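Local coordinates for phosphate ABC transporter, phosphate-binding protein (Clostridium perfringens, PDB 4Q8R), which binds phosphate with high affinity and probably delivers it to an ABC-type transporter for uptake into the cell, at residues 107-110 with 116-119; 129-134 with 170-175; 136-141 with 202-207; 162-167 with 179-184. All blocks are in the same frame, centred on the assembly; numbering follows the deposited sequence.

Contact 1 of 4, residues 107-110 with 116-119; sequences ITNW and NDAP
Trp-110 and Ala-118 join the two sides of this loop through their backbones: Trp-110 N donates to Ala-118 O over 2.9 Å with an N-H...O angle of 162°, nearly along the C=O axis. Ala-118 O also receives a CA-H...O contact from Asn-109. Asn-109 makes the second link with its side-chain amide. With CG anti to the backbone N (chi1 -174°), the amide is carried over to the 116-119 backbone, where OD1 takes the N-H of Ala-118 at 3.2 Å. That donor sits above the carbonyl plane, and the N-H...O angle of 139° shows a bent bond. OD1 also accepts from the backbone N of Lys-111. The other end of the amide is used as well: ND2 donates a hydrogen bond to Asp-117 OD1 at 3.1 Å, meeting that oxygen nearly in line with its C-O bond, though the oxygen is tilted from the amide plane.

Asn-109 and Pro-119 form a single beta bridge, so the loop between helix 96-103 and strand 121-125 folds back on itself, and Asp-117 stands at the centre of an inverse gamma turn. The CA-H of Pro-119 points to Thr-108 O at 3.5 Å. Glu-112 OE2 accepts from both Thr-108 N and Asn-109 N.

The indole of Trp-110 packs against Ala-118, CD1 lying 4.3 Å from Ala-118 CB, and Trp-110 CB lies 3.2 Å from Asn-116 O. NE1 is satisfied outside the loop by Asn-168 O. Pro-119 O, 3.7 Å from Trp-110 CD1, is buried here without a hydrogen-bonding partner in the model.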
loop_
_atom_site.group_PDB
_atom_site.type_symbol
_atom_site.label_atom_id
_atom_site.label_comp_id
_atom_site.label_asym_id
_atom_site.label_seq_id
_atom_site.Cartn_x
_atom_site.Cartn_y
_atom_site.Cartn_z
ATOM N N ILE A 107 -19.370 -8.988 -11.984
ATOM C CA ILE A 107 -19.809 -9.934 -10.941
ATOM C C ILE A 107 -20.252 -9.129 -9.743
ATOM O O ILE A 107 -19.487 -8.334 -9.178
ATOM C CB ILE A 107 -18.656 -10.927 -10.624
ATOM C CG1 ILE A 107 -18.463 -11.875 -11.801
ATOM C CG2 ILE A 107 -18.857 -11.614 -9.291
ATOM C CD1 ILE A 107 -17.385 -12.945 -11.596
ATOM N N THR A 108 -21.478 -9.361 -9.252
ATOM C CA THR A 108 -22.061 -8.560 -8.222
ATOM C C THR A 108 -22.565 -9.310 -6.975
ATOM O O THR A 108 -23.030 -8.678 -6.042
ATOM C CB THR A 108 -23.270 -7.769 -8.816
ATOM O OG1 THR A 108 -24.205 -8.689 -9.349
ATOM C CG2 THR A 108 -22.799 -6.831 -9.916
ATOM N N ASN A 109 -22.547 -10.653 -7.023
ATOM C CA ASN A 109 -23.071 -11.477 -5.932
ATOM C C ASN A 109 -22.009 -12.539 -5.639
ATOM O O ASN A 109 -21.440 -13.078 -6.599
ATOM C CB ASN A 109 -24.399 -12.142 -6.357
ATOM C CG ASN A 109 -25.079 -12.892 -5.220
ATOM O OD1 ASN A 109 -24.582 -13.911 -4.723
ATOM N ND2 ASN A 109 -26.179 -12.378 -4.775
ATOM N N TRP A 110 -21.742 -12.822 -4.356
ATOM C CA TRP A 110 -20.717 -13.768 -4.027
ATOM C C TRP A 110 -20.972 -15.161 -4.558
ATOM O O TRP A 110 -20.023 -15.936 -4.763
ATOM C CB TRP A 110 -20.510 -13.814 -2.509
ATOM C CG TRP A 110 -19.843 -12.599 -1.928
ATOM C CD1 TRP A 110 -20.416 -11.544 -1.308
ATOM C CD2 TRP A 110 -18.410 -12.363 -1.924
ATOM N NE1 TRP A 110 -19.437 -10.653 -0.919
ATOM C CE2 TRP A 110 -18.200 -11.130 -1.321
ATOM C CE3 TRP A 110 -17.314 -13.086 -2.405
ATOM C CZ2 TRP A 110 -16.908 -10.605 -1.127
ATOM C CZ3 TRP A 110 -16.071 -12.594 -2.216
ATOM C CH2 TRP A 110 -15.867 -11.336 -1.643
ATOM N N ASN A 116 -21.523 -17.275 -0.800
ATOM C CA ASN A 116 -22.867 -17.059 -0.305
ATOM C C ASN A 116 -23.712 -16.307 -1.290
ATOM O O ASN A 116 -23.175 -15.457 -2.082
ATOM C CB ASN A 116 -22.819 -16.279 1.002
ATOM C CG ASN A 116 -22.229 -17.083 2.165
ATOM O OD1 ASN A 116 -22.314 -18.276 2.206
ATOM N ND2 ASN A 116 -21.608 -16.396 3.105
ATOM N N ASP A 117 -25.032 -16.527 -1.261
ATOM C CA ASP A 117 -25.963 -15.631 -1.995
ATOM C C ASP A 117 -26.104 -14.314 -1.306
ATOM O O ASP A 117 -26.937 -14.148 -0.355
ATOM C CB ASP A 117 -27.328 -16.319 -2.083
ATOM C CG ASP A 117 -28.317 -15.556 -2.874
ATOM O OD1 ASP A 117 -28.010 -14.500 -3.376
ATOM O OD2 ASP A 117 -29.421 -16.054 -3.024
ATOM N N ALA A 118 -25.244 -13.378 -1.666
ATOM C CA ALA A 118 -25.200 -12.075 -1.036
ATOM C C ALA A 118 -24.550 -11.087 -1.984
ATOM O O ALA A 118 -23.614 -11.442 -2.688
ATOM C CB ALA A 118 -24.428 -12.112 0.233
ATOM N N PRO A 119 -25.039 -9.858 -1.995
ATOM C CA PRO A 119 -24.351 -8.818 -2.839
ATOM C C PRO A 119 -22.911 -8.591 -2.368
ATOM O O PRO A 119 -22.639 -8.575 -1.176
ATOM C CB PRO A 119 -25.191 -7.562 -2.616
ATOM C CG PRO A 119 -25.968 -7.798 -1.390
ATOM C CD PRO A 119 -26.127 -9.279 -1.182
#

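Contact 2 of 4, residues 129-134 with 170-175; sequences SGTRDA and IGYISF. With PO4 (phosphate ion), chain B.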
loop_
_atom_site.group_PDB
_atom_site.type_symbol
_atom_site.label_atom_id
_atom_site.label_comp_id
_atom_site.label_asym_id
_atom_site.label_seq_id
_atom_site.Cartn_x
_atom_site.Cartn_y
_atom_site.Cartn_z
ATOM N N SER A 129 -4.488 7.348 -4.079
ATOM C CA SER A 129 -3.855 6.229 -3.364
ATOM C C SER A 129 -2.872 5.506 -4.312
ATOM O O SER A 129 -3.229 5.081 -5.429
ATOM C CB SER A 129 -4.946 5.234 -2.880
ATOM O OG SER A 129 -4.459 3.963 -2.573
ATOM N N GLY A 130 -1.661 5.220 -3.814
ATOM C CA GLY A 130 -0.741 4.443 -4.567
ATOM C C GLY A 130 -1.189 2.954 -4.687
ATOM O O GLY A 130 -0.969 2.301 -5.734
ATOM N N THR A 131 -1.812 2.439 -3.622
ATOM C CA THR A 131 -2.351 1.076 -3.634
ATOM C C THR A 131 -3.415 0.944 -4.716
ATOM O O THR A 131 -3.417 -0.012 -5.485
ATOM C CB THR A 131 -2.875 0.697 -2.258
ATOM O OG1 THR A 131 -1.922 1.110 -1.263
ATOM C CG2 THR A 131 -3.232 -0.804 -2.174
ATOM N N ARG A 132 -4.304 1.952 -4.807
ATOM C CA ARG A 132 -5.339 1.913 -5.848
ATOM C C ARG A 132 -4.697 1.886 -7.258
ATOM O O ARG A 132 -5.067 1.104 -8.134
ATOM C CB ARG A 132 -6.264 3.095 -5.722
ATOM C CG ARG A 132 -7.296 3.214 -6.852
ATOM C CD ARG A 132 -8.402 4.130 -6.456
ATOM N NE ARG A 132 -9.297 4.371 -7.620
ATOM C CZ ARG A 132 -10.360 5.158 -7.618
ATOM N NH1 ARG A 132 -10.717 5.797 -6.534
ATOM N NH2 ARG A 132 -11.017 5.375 -8.747
ATOM N N ASP A 133 -3.693 2.748 -7.479
ATOM C CA ASP A 133 -3.022 2.802 -8.751
ATOM C C ASP A 133 -2.408 1.452 -9.161
ATOM O O ASP A 133 -2.592 0.936 -10.266
ATOM C CB ASP A 133 -1.975 3.890 -8.724
ATOM C CG ASP A 133 -1.179 3.971 -10.012
ATOM O OD1 ASP A 133 -0.149 3.290 -10.201
ATOM O OD2 ASP A 133 -1.591 4.756 -10.842
ATOM N N ALA A 134 -1.613 0.881 -8.238
ATOM C CA ALA A 134 -0.975 -0.387 -8.506
ATOM C C ALA A 134 -1.949 -1.531 -8.653
ATOM O O ALA A 134 -1.826 -2.339 -9.557
ATOM C CB ALA A 134 -0.018 -0.732 -7.359
ATOM N N ILE A 170 -15.286 -6.554 0.186
ATOM C CA ILE A 170 -14.001 -6.923 -0.329
ATOM C C ILE A 170 -13.230 -5.601 -0.502
ATOM O O ILE A 170 -13.802 -4.563 -0.968
ATOM C CB ILE A 170 -14.092 -7.729 -1.612
ATOM C CG1 ILE A 170 -12.719 -8.205 -2.044
ATOM C CG2 ILE A 170 -14.802 -6.953 -2.788
ATOM C CD1 ILE A 170 -12.704 -9.233 -3.151
ATOM N N GLY A 171 -11.945 -5.593 -0.114
ATOM C CA GLY A 171 -11.086 -4.417 -0.322
ATOM C C GLY A 171 -9.679 -4.859 -0.605
ATOM O O GLY A 171 -9.398 -6.034 -0.646
ATOM N N TYR A 172 -8.777 -3.889 -0.804
ATOM C CA TYR A 172 -7.369 -4.186 -1.033
ATOM C C TYR A 172 -6.528 -3.317 -0.131
ATOM O O TYR A 172 -6.831 -2.186 0.157
ATOM C CB TYR A 172 -7.014 -4.029 -2.497
ATOM C CG TYR A 172 -7.449 -2.690 -3.111
ATOM C CD1 TYR A 172 -6.732 -1.503 -2.870
ATOM C CD2 TYR A 172 -8.557 -2.625 -3.969
ATOM C CE1 TYR A 172 -7.115 -0.308 -3.488
ATOM C CE2 TYR A 172 -8.950 -1.429 -4.522
ATOM C CZ TYR A 172 -8.244 -0.304 -4.273
ATOM O OH TYR A 172 -8.606 0.895 -4.853
ATOM N N ILE A 173 -5.427 -3.894 0.320
ATOM C CA ILE A 173 -4.615 -3.254 1.325
ATOM C C ILE A 173 -3.234 -3.855 1.372
ATOM O O ILE A 173 -3.046 -5.021 1.056
ATOM C CB ILE A 173 -5.298 -3.432 2.674
ATOM C CG1 ILE A 173 -4.825 -2.437 3.696
ATOM C CG2 ILE A 173 -5.144 -4.883 3.227
ATOM C CD1 ILE A 173 -5.668 -2.387 4.924
ATOM N N SER A 174 -2.242 -3.060 1.754
ATOM C CA SER A 174 -0.878 -3.560 1.980
ATOM C C SER A 174 -0.876 -4.746 2.984
ATOM O O SER A 174 -1.604 -4.725 3.978
ATOM C CB SER A 174 -0.050 -2.435 2.590
ATOM O OG SER A 174 1.149 -2.907 3.186
ATOM N N PHE A 175 -0.005 -5.709 2.733
ATOM C CA PHE A 175 0.187 -6.833 3.631
ATOM C C PHE A 175 0.507 -6.334 5.055
ATOM O O PHE A 175 0.250 -7.062 6.057
ATOM C CB PHE A 175 1.390 -7.640 3.191
ATOM C CG PHE A 175 1.194 -8.554 2.014
ATOM C CD1 PHE A 175 0.040 -8.569 1.204
ATOM C CD2 PHE A 175 2.256 -9.471 1.682
ATOM C CE1 PHE A 175 -0.044 -9.432 0.152
ATOM C CE2 PHE A 175 2.132 -10.364 0.660
ATOM C CZ PHE A 175 0.973 -10.327 -0.153
HETATM P P PO4 B . -1.421 4.629 -0.226
HETATM O O1 PO4 B . -0.863 5.669 -1.211
HETATM O O2 PO4 B . -2.035 5.295 0.987
HETATM O O3 PO4 B . -2.351 3.666 -0.951
HETATM O O4 PO4 B . -0.214 3.746 0.234
HETATM O O HOH W 1 -2.689 -0.176 1.703
#
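This is a buried helix-on-sheet contact near the chain's centre, where the first turn of helix 130-139 leans on strand 169-174 through Thr-131, Arg-132 and Tyr-172. The axes of helix segment 130-134 and strand segment 170-174 approach to 8.8 Å, at 111°. Thr-131 CG2 meets the tyrosine ring at its edge, 3.6 Å from Tyr-172 CD1. The ring runs on past the Arg-132 backbone, approaching it obliquely, and Tyr-172 OH ends 3.3 Å from Arg-132 CB. The hydroxyl is hydrogen-bonded to Arg-125 N, and Arg-132 NH1 reaches Arg-125 O, so both polar ends converge there.

The helix start supplies one side of the phosphate site, completed by Ser-11, Thr-12, Ser-13, Ser-41, Ser-59 and Arg-125, as expected of a type II periplasmic binding protein fold, whose ligand lies between two lobes. Ser-129 is the N-cap: its OG accepts from Arg-132 N and donates to phosphate O3 at 2.7 Å. That oxygen also takes Thr-131 N and, at 2.6 Å, Thr-131 OG1, while Gly-130 N holds O1. The helix dipole probably adds to the attraction. Thr-131 OG1, anti to the carbonyl carbon (chi1 -45°), faces the anion and also bonds Arg-206 NH1, while CG2 meets the tyrosine.

Contact 3 of 4, residues 136-141 with 202-207; sequences QEIVGF and YKVSRP
Ile-138 and Val-204 carry most of this contact, an apolar one between the last turn of helix 130-139 and the chain entering strand 205-213. Ile-138 gives up by far the larger surface, and both of its branches are used. The longer one ends in CD1, which lies 4.1 Å from Val-204 CG1 and 4.0 Å from Val-204 CA. In the conformer described, one of two deposited for Ile-138, the same methyl comes within 3.4 Å of Ser-205 O. The shorter branch, CG2, stands 3.7 Å from Lys-203 O.

The two branches part because CG1 is anti to the carbonyl carbon (chi1 -67°), which throws CG2 anti to the backbone N and toward Lys-203. On Val-204 the meeting methyl is CG1. Lys-203 takes part through its carbonyl; its side chain leads away, with NZ bonded to Lys-200 O.

The helix runs one residue past Ile-138, and Gly-140 then leaves helical geometry with a positive phi. Gln-136 O accepts from both Gly-140 N and Phe-141 N, which arrive from opposite faces of its carbonyl plane.

Val-204 also touches Ile-81 of strand 71-86 and Leu-96 of helix 96-103, while Ser-205 packs on Val-197 of helix 194-198. The contact thus places the end of helix 130-139 beside the strands 71-86 and 205-213, which pair antiparallel.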
loop_
_atom_site.group_PDB
_atom_site.type_symbol
_atom_site.label_atom_id
_atom_site.label_comp_id
_atom_site.label_asym_id
_atom_site.label_seq_id
_atom_site.Cartn_x
_atom_site.Cartn_y
_atom_site.Cartn_z
ATOM N N GLN A 136 -5.091 -1.356 -9.661
ATOM C CA GLN A 136 -5.797 -1.256 -10.939
ATOM C C GLN A 136 -4.972 -1.636 -12.138
ATOM O O GLN A 136 -5.419 -2.334 -13.042
ATOM C CB GLN A 136 -6.396 0.153 -11.108
ATOM C CG GLN A 136 -7.478 0.415 -10.098
ATOM C CD GLN A 136 -8.098 1.786 -10.128
ATOM O OE1 GLN A 136 -9.110 2.029 -9.475
ATOM N NE2 GLN A 136 -7.407 2.742 -10.751
ATOM N N GLU A 137 -3.693 -1.279 -12.095
ATOM C CA GLU A 137 -2.726 -1.629 -13.117
ATOM C C GLU A 137 -2.530 -3.125 -13.228
ATOM O O GLU A 137 -2.514 -3.683 -14.303
ATOM C CB GLU A 137 -1.362 -0.926 -12.839
ATOM C CG GLU A 137 -0.384 -1.116 -13.987
ATOM C CD GLU A 137 0.852 -0.226 -13.942
ATOM O OE1 GLU A 137 1.880 -0.644 -14.505
ATOM O OE2 GLU A 137 0.789 0.884 -13.373
ATOM N N ILE A 138 -2.381 -3.788 -12.092
ATOM C CA ILE A 138 -2.096 -5.219 -12.102
ATOM C C ILE A 138 -3.329 -6.067 -12.435
ATOM O O ILE A 138 -3.256 -6.985 -13.272
ATOM C CB ILE A 138 -1.495 -5.683 -10.784
ATOM C CG1 ILE A 138 -0.116 -5.026 -10.663
ATOM C CG2 ILE A 138 -1.409 -7.220 -10.735
ATOM C CD1 ILE A 138 0.547 -5.125 -9.318
ATOM N N VAL A 139 -4.458 -5.719 -11.797
ATOM C CA VAL A 139 -5.765 -6.390 -12.054
ATOM C C VAL A 139 -6.216 -6.125 -13.479
ATOM O O VAL A 139 -6.763 -7.011 -14.130
ATOM C CB VAL A 139 -6.794 -5.983 -10.994
ATOM C CG1 VAL A 139 -8.204 -6.524 -11.311
ATOM C CG2 VAL A 139 -6.305 -6.470 -9.615
ATOM N N GLY A 140 -5.949 -4.911 -13.969
ATOM C CA GLY A 140 -6.151 -4.627 -15.364
ATOM C C GLY A 140 -7.405 -3.863 -15.732
ATOM O O GLY A 140 -8.099 -4.209 -16.688
ATOM N N PHE A 141 -7.724 -2.878 -14.937
ATOM C CA PHE A 141 -8.838 -1.971 -15.223
ATOM C C PHE A 141 -8.433 -0.534 -14.973
ATOM O O PHE A 141 -7.561 -0.258 -14.179
ATOM C CB PHE A 141 -10.177 -2.365 -14.508
ATOM C CG PHE A 141 -10.178 -2.198 -13.044
ATOM C CD1 PHE A 141 -9.536 -3.195 -12.185
ATOM C CD2 PHE A 141 -10.747 -1.115 -12.438
ATOM C CE1 PHE A 141 -9.527 -3.044 -10.831
ATOM C CE2 PHE A 141 -10.717 -0.956 -11.058
ATOM C CZ PHE A 141 -10.106 -1.949 -10.237
ATOM N N TYR A 202 3.142 -14.630 -6.190
ATOM C CA TYR A 202 2.040 -13.733 -5.824
ATOM C C TYR A 202 2.173 -12.450 -6.628
ATOM O O TYR A 202 3.141 -11.741 -6.473
ATOM C CB TYR A 202 2.033 -13.413 -4.290
ATOM C CG TYR A 202 0.744 -12.671 -3.890
ATOM C CD1 TYR A 202 -0.417 -13.351 -3.578
ATOM C CD2 TYR A 202 0.701 -11.255 -3.881
ATOM C CE1 TYR A 202 -1.577 -12.661 -3.279
ATOM C CE2 TYR A 202 -0.446 -10.554 -3.515
ATOM C CZ TYR A 202 -1.588 -11.267 -3.217
ATOM O OH TYR A 202 -2.738 -10.599 -2.879
ATOM N N LYS A 203 1.165 -12.127 -7.458
ATOM C CA LYS A 203 1.335 -11.232 -8.546
ATOM C C LYS A 203 1.028 -9.785 -8.203
ATOM O O LYS A 203 1.350 -8.885 -8.985
ATOM C CB LYS A 203 0.426 -11.711 -9.718
ATOM C CG LYS A 203 0.866 -13.002 -10.433
ATOM C CD LYS A 203 2.321 -12.930 -10.912
ATOM C CE LYS A 203 2.774 -14.249 -11.515
ATOM N NZ LYS A 203 4.255 -14.357 -11.541
ATOM N N VAL A 204 0.405 -9.524 -7.064
ATOM C CA VAL A 204 -0.024 -8.170 -6.777
ATOM C C VAL A 204 0.938 -7.542 -5.765
ATOM O O VAL A 204 0.869 -7.778 -4.543
ATOM C CB VAL A 204 -1.475 -8.088 -6.274
ATOM C CG1 VAL A 204 -2.029 -6.676 -6.542
ATOM C CG2 VAL A 204 -2.402 -9.102 -6.972
ATOM N N SER A 205 1.835 -6.706 -6.274
ATOM C CA SER A 205 2.867 -6.115 -5.444
ATOM C C SER A 205 3.398 -4.830 -6.055
ATOM O O SER A 205 3.172 -4.574 -7.233
ATOM C CB SER A 205 4.007 -7.144 -5.252
ATOM O OG SER A 205 4.694 -7.404 -6.443
ATOM N N ARG A 206 4.147 -4.060 -5.274
ATOM C CA ARG A 206 4.575 -2.745 -5.701
ATOM C C ARG A 206 5.732 -2.262 -4.788
ATOM O O ARG A 206 5.932 -2.820 -3.690
ATOM C CB ARG A 206 3.396 -1.739 -5.742
ATOM C CG ARG A 206 2.361 -1.908 -4.660
ATOM C CD ARG A 206 2.938 -1.486 -3.300
ATOM N NE ARG A 206 2.010 -1.624 -2.197
ATOM C CZ ARG A 206 0.990 -0.821 -1.962
ATOM N NH1 ARG A 206 0.236 -1.056 -0.927
ATOM N NH2 ARG A 206 0.704 0.204 -2.806
ATOM N N PRO A 207 6.536 -1.306 -5.266
ATOM C CA PRO A 207 7.592 -0.761 -4.372
ATOM C C PRO A 207 7.054 0.222 -3.340
ATOM O O PRO A 207 6.013 0.883 -3.531
ATOM C CB PRO A 207 8.504 -0.001 -5.351
ATOM C CG PRO A 207 7.522 0.530 -6.414
ATOM C CD PRO A 207 6.573 -0.675 -6.597
#

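Contact 4 of 4, residues 162-167 with 179-184; sequences LVQGNE and DDSVSA
The end of helix 156-164 lies beside the turn that leads into strand 182-187, with Gln-164 and Val-182 nearest in the backbone at 6.3 Å between their CA atoms; the turn is type I, from Asp-179 to Val-182. Gln-164 reaches across it, its chain extended beyond CG, and NE2 donates to Ser-181 OG at 2.7 Å. The bond is nearly straight, at 162°, and the serine oxygen lies in the plane of the amide. Ser-181 OG donates to Asp-179 OD1 at 2.6 Å, on that oxygen's syn lone pair, so the hydroxyl both accepts and donates. A water accepts a weak bond from Gln-164 NE2 and donates to Asp-179 OD2, which is also salt-bridged to Lys-160.

Next to these polar groups the aliphatic parts touch. Gln-164 CG rests 3.7 Å from Val-182 CG1, and that same methyl meets Val-163 CG1 at 4.2 Å, where the two valine side chains cross at about a right angle. Val-163 in turn packs on Ile-84 of strand 71-86.

Asp-179 OD1 also takes the N-H of Ser-181, at 2.9 Å and from above the carboxylate plane, which makes the 179-181 segment an Asx turn, here at the entry to a sheet strand.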
loop_
_atom_site.group_PDB
_atom_site.type_symbol
_atom_site.label_atom_id
_atom_site.label_comp_id
_atom_site.label_asym_id
_atom_site.label_seq_id
_atom_site.Cartn_x
_atom_site.Cartn_y
_atom_site.Cartn_z
ATOM N N LEU A 162 -13.752 -0.948 7.121
ATOM C CA LEU A 162 -14.979 -1.268 6.371
ATOM C C LEU A 162 -15.181 -2.787 6.186
ATOM O O LEU A 162 -16.296 -3.340 6.417
ATOM C CB LEU A 162 -15.028 -0.479 5.056
ATOM C CG LEU A 162 -16.428 -0.169 4.531
ATOM C CD1 LEU A 162 -17.234 0.534 5.591
ATOM C CD2 LEU A 162 -16.367 0.624 3.234
ATOM N N VAL A 163 -14.110 -3.456 5.793
ATOM C CA VAL A 163 -14.121 -4.889 5.565
ATOM C C VAL A 163 -14.381 -5.605 6.906
ATOM O O VAL A 163 -15.207 -6.531 6.978
ATOM C CB VAL A 163 -12.859 -5.362 4.872
ATOM C CG1 VAL A 163 -12.789 -6.886 4.820
ATOM C CG2 VAL A 163 -12.736 -4.782 3.478
ATOM N N GLN A 164 -13.751 -5.124 7.972
ATOM C CA GLN A 164 -14.005 -5.662 9.299
ATOM C C GLN A 164 -15.472 -5.550 9.699
ATOM O O GLN A 164 -15.946 -6.360 10.497
ATOM C CB GLN A 164 -13.207 -4.998 10.398
ATOM C CG GLN A 164 -11.742 -5.339 10.376
ATOM C CD GLN A 164 -10.922 -4.449 11.322
ATOM O OE1 GLN A 164 -11.254 -3.272 11.540
ATOM N NE2 GLN A 164 -9.870 -5.010 11.927
ATOM N N GLY A 165 -16.153 -4.524 9.180
ATOM C CA GLY A 165 -17.511 -4.222 9.578
ATOM C C GLY A 165 -18.627 -4.760 8.708
ATOM O O GLY A 165 -19.815 -4.508 9.004
ATOM N N ASN A 166 -18.271 -5.448 7.646
ATOM C CA ASN A 166 -19.264 -5.883 6.662
ATOM C C ASN A 166 -18.949 -7.245 6.118
ATOM O O ASN A 166 -17.983 -7.428 5.381
ATOM C CB ASN A 166 -19.382 -4.886 5.496
ATOM C CG ASN A 166 -20.666 -5.137 4.607
ATOM O OD1 ASN A 166 -20.949 -6.268 4.223
ATOM N ND2 ASN A 166 -21.394 -4.062 4.238
ATOM N N GLU A 167 -19.791 -8.226 6.463
ATOM C CA GLU A 167 -19.599 -9.574 5.995
ATOM C C GLU A 167 -19.390 -9.741 4.503
ATOM O O GLU A 167 -18.718 -10.684 4.056
ATOM C CB GLU A 167 -20.792 -10.520 6.429
ATOM C CG GLU A 167 -20.891 -10.684 7.923
ATOM C CD GLU A 167 -21.993 -11.605 8.344
ATOM O OE1 GLU A 167 -22.718 -12.070 7.476
ATOM O OE2 GLU A 167 -22.121 -11.889 9.516
ATOM N N ASP A 179 -4.059 -8.760 9.355
ATOM C CA ASP A 179 -3.927 -9.500 10.570
ATOM C C ASP A 179 -5.082 -10.439 10.638
ATOM O O ASP A 179 -5.795 -10.593 9.651
ATOM C CB ASP A 179 -3.867 -8.586 11.811
ATOM C CG ASP A 179 -5.096 -7.686 11.941
ATOM O OD1 ASP A 179 -6.157 -8.041 11.395
ATOM O OD2 ASP A 179 -4.997 -6.647 12.584
ATOM N N ASP A 180 -5.189 -11.137 11.791
ATOM C CA ASP A 180 -6.246 -12.138 11.971
ATOM C C ASP A 180 -7.679 -11.657 11.951
ATOM O O ASP A 180 -8.567 -12.482 11.985
ATOM C CB ASP A 180 -6.058 -12.912 13.261
ATOM C CG ASP A 180 -4.729 -13.648 13.310
ATOM O OD1 ASP A 180 -4.139 -13.909 12.239
ATOM O OD2 ASP A 180 -4.283 -13.951 14.420
ATOM N N SER A 181 -7.906 -10.361 11.874
ATOM C CA SER A 181 -9.240 -9.802 11.915
ATOM C C SER A 181 -9.930 -9.814 10.550
ATOM O O SER A 181 -11.108 -9.568 10.491
ATOM C CB SER A 181 -9.209 -8.358 12.447
ATOM O OG SER A 181 -8.692 -7.456 11.496
ATOM N N VAL A 182 -9.159 -10.057 9.495
ATOM C CA VAL A 182 -9.619 -10.092 8.105
ATOM C C VAL A 182 -8.953 -11.279 7.414
ATOM O O VAL A 182 -8.053 -11.917 7.981
ATOM C CB VAL A 182 -9.319 -8.760 7.353
ATOM C CG1 VAL A 182 -10.086 -7.581 7.957
ATOM C CG2 VAL A 182 -7.842 -8.455 7.301
ATOM N N SER A 183 -9.453 -11.654 6.240
ATOM C CA SER A 183 -8.922 -12.764 5.463
ATOM C C SER A 183 -8.364 -12.319 4.125
ATOM O O SER A 183 -9.103 -11.756 3.292
ATOM C CB SER A 183 -10.030 -13.792 5.214
ATOM O OG SER A 183 -10.381 -14.375 6.454
ATOM N N ALA A 184 -7.088 -12.549 3.876
ATOM C CA ALA A 184 -6.523 -12.277 2.552
ATOM C C ALA A 184 -6.786 -13.498 1.670
ATOM O O ALA A 184 -6.451 -14.605 2.055
ATOM C CB ALA A 184 -5.036 -12.024 2.639
HETATM O O HOH W 2 -7.641 -5.590 14.211
#

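Overall arrangement
The four contacts range from a partly exposed loop to a buried ligand site. Contact 2 is the core one and the only one that holds phosphate, and contact 3 extends it along helix 130-139: Arg-206 NH1 probably hydrogen-bonds Thr-131 OG1, and Phe-175 meets Tyr-202 edge-to-face. Contact 1 joins its segments by backbone and side-chain hydrogen bonds, contact 4 by one side-chain bond plus valine packing, while contacts 2 and 3 meet through van der Waals contacts. Trp-110 packs on Ile-170 of contact 2, and Val-163 of contact 4 touches the same strand at Gly-171, so strand 169-174 gathers three of them. Contacts 2, 3 and 4 all reach one mixed sheet.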